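Hypothetical protein (Legionella pneumophila subsp. pneumophila, PDB 2IM9) is of unknown function but belongs to an N-acetylmuramoyl-L-alanine amidase-like family in the papain-like peptidase clan, and so probably cleaves amide bonds in bacterial cell-wall peptidoglycan. Local coordinates at residues Glu32-Ser37 against Pro86-Asp91; Leu71-Glu76 against Gly92-Thr97; Arg148-Asp153 against Gln315-Glu320. One frame throughout, in Å; residues are numbered along the deposited sequence. Where two conformers were deposited one is given.

Contact 1 of 3, residues Glu32-Ser37 against Pro86-Asp91; sequences EQANSS and PRYRVD
The N-terminal helix 27-45 lies against an extended loop here, with Ala34 in the middle facing Tyr88 and Val90. Between these two, Arg89 turns its side chain off to the far side, as expected where an extended chain alternates. Ala34 is small enough to let the backbones approach closely: its CA is 5.2 Å from the CA of Arg89, and its CB meets the edge of the Tyr88 ring at CD1, 3.6 Å away. Tyr88, with CG between its backbone N and carbonyl carbon (chi1 49°), brings its ring edge past Ala34 CB and its OH to Asn35, whose side chain it crosses at about a right angle. There its OH donates to Asn35 OD1 over 2.6 Å, in the carbonyl plane and on a lone pair, while Gln115 of helix 111-122 also bonds the hydroxyl. A phenol suits this spot, since its ring packs and its OH bonds. On the other flank Val90 CG2 lies 4.0 Å from Gln33 OE1 and also touches Ser37. The long Gln33 chain crosses it to reach a water, which donates to Gln33 OE1 (2.7 Å) and accepts from Val90 N (2.9 Å). On the side of the loop away from the helix, Arg89 NE meets Asp91 OD1 at 2.7 Å in a side-on salt bridge. The whole is helix-on-loop packing that joins helix 27-45 to the loop leading into helix 95-107.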
loop_
_atom_site.group_PDB
_atom_site.type_symbol
_atom_site.label_atom_id
_atom_site.label_comp_id
_atom_site.label_asym_id
_atom_site.label_seq_id
_atom_site.Cartn_x
_atom_site.Cartn_y
_atom_site.Cartn_z
ATOM N N GLU A 32 -15.924 -3.084 -15.285
ATOM C CA GLU A 32 -17.328 -2.699 -15.475
ATOM C C GLU A 32 -18.133 -2.983 -14.233
ATOM O O GLU A 32 -18.981 -2.166 -13.839
ATOM C CB GLU A 32 -17.969 -3.400 -16.683
ATOM C CG GLU A 32 -17.554 -2.807 -18.012
ATOM N N GLN A 33 -17.872 -4.132 -13.611
ATOM C CA GLN A 33 -18.504 -4.477 -12.329
ATOM C C GLN A 33 -18.153 -3.436 -11.273
ATOM O O GLN A 33 -19.021 -2.998 -10.494
ATOM C CB GLN A 33 -18.049 -5.867 -11.847
ATOM C CG GLN A 33 -18.405 -6.161 -10.373
ATOM C CD GLN A 33 -17.741 -7.429 -9.797
ATOM O OE1 GLN A 33 -16.509 -7.552 -9.722
ATOM N NE2 GLN A 33 -18.576 -8.377 -9.375
ATOM N N ALA A 34 -16.875 -3.052 -11.228
ATOM C CA ALA A 34 -16.425 -2.032 -10.270
ATOM C C ALA A 34 -17.082 -0.680 -10.516
ATOM O O ALA A 34 -17.423 0.018 -9.558
ATOM C CB ALA A 34 -14.907 -1.890 -10.309
ATOM N N ASN A 35 -17.228 -0.286 -11.787
ATOM C CA ASN A 35 -17.924 0.970 -12.113
ATOM C C ASN A 35 -19.332 0.999 -11.516
ATOM O O ASN A 35 -19.737 1.997 -10.919
ATOM C CB ASN A 35 -17.984 1.186 -13.633
ATOM C CG ASN A 35 -16.626 1.449 -14.236
ATOM O OD1 ASN A 35 -15.692 1.849 -13.541
ATOM N ND2 ASN A 35 -16.503 1.221 -15.552
ATOM N N SER A 36 -20.065 -0.105 -11.651
ATOM C CA SER A 36 -21.419 -0.190 -11.121
ATOM C C SER A 36 -21.417 -0.090 -9.589
ATOM O O SER A 36 -22.160 0.711 -9.030
ATOM C CB SER A 36 -22.120 -1.465 -11.638
ATOM O OG SER A 36 -23.453 -1.525 -11.175
ATOM N N SER A 37 -20.541 -0.851 -8.925
ATOM C CA SER A 37 -20.455 -0.865 -7.457
ATOM C C SER A 37 -20.012 0.467 -6.853
ATOM O O SER A 37 -20.549 0.910 -5.827
ATOM C CB SER A 37 -19.506 -1.971 -6.992
ATOM O OG SER A 37 -20.033 -3.238 -7.326
ATOM N N PRO A 86 -6.767 -5.557 -14.321
ATOM C CA PRO A 86 -7.632 -4.376 -14.305
ATOM C C PRO A 86 -6.984 -3.199 -13.577
ATOM O O PRO A 86 -6.138 -3.385 -12.696
ATOM C CB PRO A 86 -8.875 -4.824 -13.527
ATOM C CG PRO A 86 -8.557 -6.154 -12.940
ATOM C CD PRO A 86 -7.331 -6.707 -13.582
ATOM N N ARG A 87 -7.415 -1.993 -13.933
ATOM C CA ARG A 87 -6.931 -0.779 -13.283
ATOM C C ARG A 87 -7.482 -0.575 -11.874
ATOM O O ARG A 87 -6.852 0.089 -11.029
ATOM C CB ARG A 87 -7.285 0.415 -14.169
ATOM C CG ARG A 87 -6.386 0.414 -15.395
ATOM C CD ARG A 87 -6.911 1.334 -16.469
ATOM N NE ARG A 87 -8.124 0.792 -17.067
ATOM C CZ ARG A 87 -8.775 1.380 -18.053
ATOM N NH1 ARG A 87 -8.307 2.538 -18.526
ATOM N NH2 ARG A 87 -9.867 0.803 -18.554
ATOM N N TYR A 88 -8.670 -1.129 -11.639
ATOM C CA TYR A 88 -9.314 -1.156 -10.317
ATOM C C TYR A 88 -10.370 -2.268 -10.323
ATOM O O TYR A 88 -10.820 -2.716 -11.388
ATOM C CB TYR A 88 -9.974 0.187 -9.973
ATOM C CG TYR A 88 -10.854 0.701 -11.095
ATOM C CD1 TYR A 88 -12.214 0.364 -11.156
ATOM C CD2 TYR A 88 -10.317 1.512 -12.103
ATOM C CE1 TYR A 88 -13.032 0.819 -12.199
ATOM C CE2 TYR A 88 -11.106 1.980 -13.146
ATOM C CZ TYR A 88 -12.464 1.629 -13.193
ATOM O OH TYR A 88 -13.240 2.093 -14.228
ATOM N N ARG A 89 -10.726 -2.739 -9.136
ATOM C CA ARG A 89 -11.691 -3.829 -9.008
ATOM C C ARG A 89 -12.258 -3.871 -7.607
ATOM O O ARG A 89 -11.678 -3.294 -6.674
ATOM C CB ARG A 89 -11.023 -5.170 -9.347
ATOM C CG ARG A 89 -9.939 -5.586 -8.361
ATOM C CD ARG A 89 -9.010 -6.621 -8.955
ATOM N NE ARG A 89 -9.721 -7.864 -9.333
ATOM C CZ ARG A 89 -9.153 -8.901 -9.956
ATOM N NH1 ARG A 89 -7.873 -8.868 -10.303
ATOM N NH2 ARG A 89 -9.884 -9.985 -10.263
ATOM N N VAL A 90 -13.384 -4.565 -7.444
ATOM C CA VAL A 90 -13.990 -4.688 -6.105
ATOM C C VAL A 90 -14.130 -6.135 -5.655
ATOM O O VAL A 90 -14.723 -6.398 -4.602
ATOM C CB VAL A 90 -15.369 -4.004 -6.046
ATOM C CG1 VAL A 90 -15.210 -2.482 -6.206
ATOM C CG2 VAL A 90 -16.307 -4.582 -7.121
ATOM N N ASP A 91 -13.605 -7.062 -6.446
ATOM C CA ASP A 91 -13.767 -8.503 -6.201
ATOM C C ASP A 91 -12.536 -9.147 -5.537
ATOM O O ASP A 91 -12.549 -10.331 -5.210
ATOM C CB ASP A 91 -14.077 -9.232 -7.515
ATOM C CG ASP A 91 -12.910 -9.197 -8.486
ATOM O OD1 ASP A 91 -12.264 -8.135 -8.588
ATOM O OD2 ASP A 91 -12.618 -10.222 -9.135
HETATM O O HOH W 1 -14.694 -5.565 -9.860
#

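Contact 2 of 3, residues Leu71-Glu76 against Gly92-Thr97; sequences LGSLGE and GFDCDT
A chi1 of 64° puts the carboxylate of Asp94 between its own backbone N and carbonyl carbon, where one oxygen can cap helix 95-107 and the other can face Ser73 in the incoming loop. The matching torsion of Thr97, chi1 72°, turns OG1 back to Asp94, and the two residues form a capping box: Thr97 N donates to Asp94 OD1 at 2.9 Å, and Asp94 N donates to Thr97 OG1, also at 2.9 Å. A weak bond from Asp96 N adds to the load on OD1. An aspartate suits an N-cap because its acceptors meet the otherwise unpaired N-H groups of the first turn, and its charge should interact well with the helix dipole. The second oxygen, OD2, takes Ser73 N at 3.1 Å (156°), approached from above the carboxylate plane. One carboxylate thus ties the loop to the helix start. Just before Ser73, Gly72 has a left-handed backbone conformation that glycine adopts easily. The hydroxyl of Ser73 bonds Ile70 O, close to the backbone of Phe93. Cys95 opens the helix and touches His268 of strand 264-275, consistent with the cysteine-histidine arrangement of the papain-like clan. Next to the capping box the branched Thr97 gives its methyl to Leu74, whose CG lies 3.7 Å from Thr97 CG2.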
loop_
_atom_site.group_PDB
_atom_site.type_symbol
_atom_site.label_atom_id
_atom_site.label_comp_id
_atom_site.label_asym_id
_atom_site.label_seq_id
_atom_site.Cartn_x
_atom_site.Cartn_y
_atom_site.Cartn_z
ATOM N N LEU A 71 -3.200 -11.889 -5.088
ATOM C CA LEU A 71 -1.852 -11.361 -5.217
ATOM C C LEU A 71 -1.720 -10.572 -6.517
ATOM O O LEU A 71 -2.102 -11.069 -7.577
ATOM C CB LEU A 71 -0.846 -12.504 -5.224
ATOM C CG LEU A 71 0.612 -12.075 -5.318
ATOM C CD1 LEU A 71 1.006 -11.210 -4.126
ATOM C CD2 LEU A 71 1.505 -13.309 -5.440
ATOM N N GLY A 72 -1.201 -9.345 -6.437
ATOM C CA GLY A 72 -1.003 -8.523 -7.648
ATOM C C GLY A 72 -2.336 -8.233 -8.334
ATOM O O GLY A 72 -2.518 -8.510 -9.516
ATOM N N SER A 73 -3.273 -7.678 -7.576
ATOM C CA SER A 73 -4.670 -7.538 -8.015
ATOM C C SER A 73 -4.869 -6.653 -9.244
ATOM O O SER A 73 -5.820 -6.855 -10.001
ATOM C CB SER A 73 -5.518 -6.975 -6.875
ATOM O OG SER A 73 -5.928 -8.019 -5.982
ATOM N N LEU A 74 -4.007 -5.645 -9.400
ATOM C CA LEU A 74 -4.201 -4.606 -10.425
ATOM C C LEU A 74 -3.045 -4.547 -11.398
ATOM O O LEU A 74 -1.900 -4.887 -11.057
ATOM C CB LEU A 74 -4.360 -3.225 -9.759
ATOM C CG LEU A 74 -5.542 -3.104 -8.783
ATOM C CD1 LEU A 74 -5.699 -1.663 -8.246
ATOM C CD2 LEU A 74 -6.818 -3.540 -9.485
ATOM N N GLY A 75 -3.348 -4.076 -12.604
ATOM C CA GLY A 75 -2.334 -3.799 -13.611
ATOM C C GLY A 75 -2.595 -2.460 -14.290
ATOM O O GLY A 75 -3.089 -1.506 -13.665
ATOM N N GLU A 76 -2.234 -2.372 -15.569
ATOM C CA GLU A 76 -2.414 -1.136 -16.330
ATOM C C GLU A 76 -3.692 -1.161 -17.173
ATOM O O GLU A 76 -4.008 -0.178 -17.848
ATOM C CB GLU A 76 -1.189 -0.849 -17.202
ATOM C CG GLU A 76 -0.060 -0.123 -16.454
ATOM C CD GLU A 76 0.526 -0.963 -15.325
ATOM O OE1 GLU A 76 1.161 -2.009 -15.620
ATOM O OE2 GLU A 76 0.332 -0.582 -14.148
ATOM N N GLY A 92 -11.471 -8.371 -5.348
ATOM C CA GLY A 92 -10.236 -8.922 -4.780
ATOM C C GLY A 92 -9.234 -7.809 -4.547
ATOM O O GLY A 92 -9.289 -6.791 -5.237
ATOM N N PHE A 93 -8.343 -8.011 -3.579
ATOM C CA PHE A 93 -7.299 -7.048 -3.227
ATOM C C PHE A 93 -6.019 -7.732 -2.799
ATOM O O PHE A 93 -6.064 -8.844 -2.260
ATOM C CB PHE A 93 -7.743 -6.208 -2.026
ATOM C CG PHE A 93 -8.937 -5.339 -2.297
ATOM C CD1 PHE A 93 -8.802 -4.149 -3.000
ATOM C CD2 PHE A 93 -10.203 -5.721 -1.839
ATOM C CE1 PHE A 93 -9.919 -3.338 -3.264
ATOM C CE2 PHE A 93 -11.314 -4.924 -2.080
ATOM C CZ PHE A 93 -11.167 -3.716 -2.796
ATOM N N ASP A 94 -4.884 -7.052 -2.979
ATOM C CA ASP A 94 -3.697 -7.402 -2.207
ATOM C C ASP A 94 -3.436 -6.274 -1.199
ATOM O O ASP A 94 -4.235 -5.336 -1.111
ATOM C CB ASP A 94 -2.500 -7.721 -3.099
ATOM C CG ASP A 94 -2.034 -6.548 -3.911
ATOM O OD1 ASP A 94 -1.923 -5.427 -3.363
ATOM O OD2 ASP A 94 -1.717 -6.763 -5.109
ATOM N N CYS A 95 -2.371 -6.346 -0.404
ATOM C CA CYS A 95 -2.257 -5.349 0.657
ATOM C C CYS A 95 -2.141 -3.937 0.093
ATOM O O CYS A 95 -2.717 -2.993 0.648
ATOM C CB CYS A 95 -1.104 -5.635 1.623
ATOM S SG CYS A 95 0.517 -5.553 0.897
ATOM N N ASP A 96 -1.414 -3.806 -1.019
ATOM C CA ASP A 96 -1.161 -2.500 -1.647
ATOM C C ASP A 96 -2.400 -1.972 -2.353
ATOM O O ASP A 96 -2.742 -0.807 -2.211
ATOM C CB ASP A 96 -0.035 -2.614 -2.690
ATOM C CG ASP A 96 1.234 -3.212 -2.129
ATOM O OD1 ASP A 96 1.740 -2.690 -1.127
ATOM O OD2 ASP A 96 1.732 -4.204 -2.711
ATOM N N THR A 97 -3.064 -2.820 -3.129
ATOM C CA THR A 97 -4.241 -2.369 -3.871
ATOM C C THR A 97 -5.418 -2.046 -2.943
ATOM O O THR A 97 -6.238 -1.169 -3.254
ATOM C CB THR A 97 -4.646 -3.341 -4.998
ATOM O OG1 THR A 97 -5.212 -4.531 -4.437
ATOM C CG2 THR A 97 -3.418 -3.719 -5.865
#

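Contact 3 of 3, residues Arg148-Asp153 against Gln315-Glu320; sequences RGLLKD and QVVLPE
Leu151, Lys152 and Asp153 pair with Val317, Val316 and Gln315 as antiparallel strands, adding a short edge strand to the curved sheet of the domain. The N-to-C directions of the short strands 151-153 and 315-317 make 153°, close to antiparallel. Lys152 and Val316 are the hydrogen-bonded pair, exchanging N-H...O bonds of 2.9 Å each way, Lys152 N to Val316 O and Val316 N to Lys152 O. Their side chains lie together on one face, while those of Leu151, Val317, Gln315 and Asp153 lie on the other, toward helices 137-147 and 53-63. The apolar Leu151 and Val317 suit a surface covered by helices, and Lys152 suits the more open one.

The strand is entered from helix 137-147 through a Schellman motif, whose positive phi falls on Gly149; glycine, with no CB, accepts this geometry readily. Beyond it Leu150 is a knob in a shallow hollow of the partner chain: with its CG set opposite the backbone N (chi1 177°), CD1 settles between Val317 CG1, 4.0 Å off, and Pro319 CD, 4.1 Å off. Leu107 of helix 95-107 closes over the same patch, touching both Leu150 and Pro319. Leu150 O meanwhile takes Leu318 N at 2.9 Å, continuing the pairing just past the strands.

The reciprocal bump comes from Leu318, which crosses Lys152 at about a right angle. The lysine chain bends at chi3 (61°), and the resulting crook receives one methyl: Leu318 CD2 is 3.7 Å from both Lys152 CB and Lys152 CE.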
loop_
_atom_site.group_PDB
_atom_site.type_symbol
_atom_site.label_atom_id
_atom_site.label_comp_id
_atom_site.label_asym_id
_atom_site.label_seq_id
_atom_site.Cartn_x
_atom_site.Cartn_y
_atom_site.Cartn_z
ATOM N N ARG A 148 3.162 15.113 -2.929
ATOM C CA ARG A 148 1.985 15.749 -3.501
ATOM C C ARG A 148 0.913 16.090 -2.462
ATOM O O ARG A 148 -0.168 16.584 -2.796
ATOM C CB ARG A 148 1.436 14.923 -4.645
ATOM C CG ARG A 148 0.702 13.706 -4.225
ATOM C CD ARG A 148 0.431 12.884 -5.443
ATOM N NE ARG A 148 -0.417 11.763 -5.096
ATOM C CZ ARG A 148 -1.740 11.760 -5.207
ATOM N NH1 ARG A 148 -2.371 12.823 -5.680
ATOM N NH2 ARG A 148 -2.423 10.678 -4.855
ATOM N N GLY A 149 1.230 15.837 -1.199
ATOM C CA GLY A 149 0.406 16.313 -0.093
ATOM C C GLY A 149 -0.737 15.418 0.323
ATOM O O GLY A 149 -1.647 15.858 1.036
ATOM N N LEU A 150 -0.694 14.155 -0.105
ATOM C CA LEU A 150 -1.698 13.182 0.323
ATOM C C LEU A 150 -1.397 12.612 1.711
ATOM O O LEU A 150 -2.317 12.493 2.559
ATOM C CB LEU A 150 -1.834 12.048 -0.699
ATOM C CG LEU A 150 -2.806 10.931 -0.299
ATOM C CD1 LEU A 150 -4.202 11.486 -0.035
ATOM C CD2 LEU A 150 -2.864 9.841 -1.385
ATOM N N LEU A 151 -0.131 12.257 1.931
ATOM C CA LEU A 151 0.289 11.607 3.176
ATOM C C LEU A 151 1.287 12.443 3.963
ATOM O O LEU A 151 2.057 13.236 3.387
ATOM C CB LEU A 151 0.938 10.244 2.876
ATOM C CG LEU A 151 0.100 9.241 2.070
ATOM C CD1 LEU A 151 0.955 8.044 1.663
ATOM C CD2 LEU A 151 -1.134 8.803 2.862
ATOM N N LYS A 152 1.281 12.238 5.280
ATOM C CA LYS A 152 2.312 12.771 6.164
ATOM C C LYS A 152 2.791 11.660 7.079
ATOM O O LYS A 152 1.978 11.001 7.700
ATOM C CB LYS A 152 1.722 13.888 7.028
ATOM C CG LYS A 152 2.727 14.559 7.970
ATOM C CD LYS A 152 2.116 15.799 8.643
ATOM C CE LYS A 152 0.892 15.455 9.489
ATOM N NZ LYS A 152 0.511 16.569 10.423
ATOM N N ASP A 153 4.106 11.492 7.185
ATOM C CA ASP A 153 4.697 10.490 8.071
ATOM C C ASP A 153 4.696 11.093 9.473
ATOM O O ASP A 153 5.311 12.154 9.707
ATOM C CB ASP A 153 6.122 10.163 7.595
ATOM C CG ASP A 153 6.753 8.978 8.327
ATOM O OD1 ASP A 153 6.533 8.847 9.553
ATOM O OD2 ASP A 153 7.501 8.200 7.684
ATOM N N GLN A 315 1.574 6.730 8.871
ATOM C CA GLN A 315 1.276 7.903 8.054
ATOM C C GLN A 315 -0.186 8.271 8.204
ATOM O O GLN A 315 -1.032 7.414 8.479
ATOM C CB GLN A 315 1.543 7.594 6.595
ATOM C CG GLN A 315 3.018 7.485 6.276
ATOM C CD GLN A 315 3.221 7.202 4.829
ATOM O OE1 GLN A 315 2.950 6.084 4.363
ATOM N NE2 GLN A 315 3.674 8.210 4.085
ATOM N N VAL A 316 -0.492 9.554 8.046
ATOM C CA VAL A 316 -1.886 9.996 8.072
ATOM C C VAL A 316 -2.214 10.694 6.766
ATOM O O VAL A 316 -1.320 11.140 6.052
ATOM C CB VAL A 316 -2.206 10.937 9.246
ATOM C CG1 VAL A 316 -2.018 10.217 10.586
ATOM C CG2 VAL A 316 -1.331 12.186 9.184
ATOM N N VAL A 317 -3.498 10.729 6.439
ATOM C CA VAL A 317 -3.976 11.360 5.219
ATOM C C VAL A 317 -4.237 12.826 5.557
ATOM O O VAL A 317 -4.886 13.121 6.558
ATOM C CB VAL A 317 -5.271 10.690 4.722
ATOM C CG1 VAL A 317 -5.918 11.487 3.562
ATOM C CG2 VAL A 317 -5.000 9.253 4.319
ATOM N N LEU A 318 -3.750 13.727 4.713
ATOM C CA LEU A 318 -3.835 15.163 5.011
ATOM C C LEU A 318 -5.130 15.851 4.553
ATOM O O LEU A 318 -5.708 16.656 5.309
ATOM C CB LEU A 318 -2.625 15.890 4.429
ATOM C CG LEU A 318 -1.268 15.591 5.053
ATOM C CD1 LEU A 318 -0.170 16.250 4.220
ATOM C CD2 LEU A 318 -1.233 16.048 6.513
ATOM N N PRO A 319 -5.566 15.602 3.303
ATOM C CA PRO A 319 -6.807 16.257 2.863
ATOM C C PRO A 319 -7.958 16.025 3.845
ATOM O O PRO A 319 -8.170 14.897 4.308
ATOM C CB PRO A 319 -7.097 15.586 1.527
ATOM C CG PRO A 319 -5.767 15.189 1.028
ATOM C CD PRO A 319 -4.973 14.789 2.224
ATOM N N GLU A 320 -8.681 17.092 4.174
ATOM C CA GLU A 320 -9.769 17.018 5.160
ATOM C C GLU A 320 -11.118 16.664 4.547
ATOM O O GLU A 320 -11.984 16.108 5.218
ATOM C CB GLU A 320 -9.890 18.336 5.941
ATOM C CG GLU A 320 -8.668 18.633 6.814
ATOM C CD GLU A 320 -8.820 19.886 7.656
ATOM O OE1 GLU A 320 -9.208 20.950 7.109
ATOM O OE2 GLU A 320 -8.540 19.805 8.873
#

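Overall arrangement
Contacts 1 and 2 are neighbours, their centres 12 Å apart and their segments alternating along the chain. Loop 86-91 joins them: Arg89 NH1 probably bonds Ser73 O (2.9 Å) and Pro86 O probably takes Gly75 N, so the N-terminal helix is linked through loops 86-91 and 71-76 to the start of helix 95-107. Contact 3 stands apart, its centre 22 Å from that of contact 2 and 25 Å from that of contact 1. Helix 95-107 spans the gap to contact 2, carrying Cys95 at its start, beside His268, and Leu107 at its far end, against Leu150 and Pro319. By likeness to the clan, the probable active site includes the Cys95 region, inside contact 2.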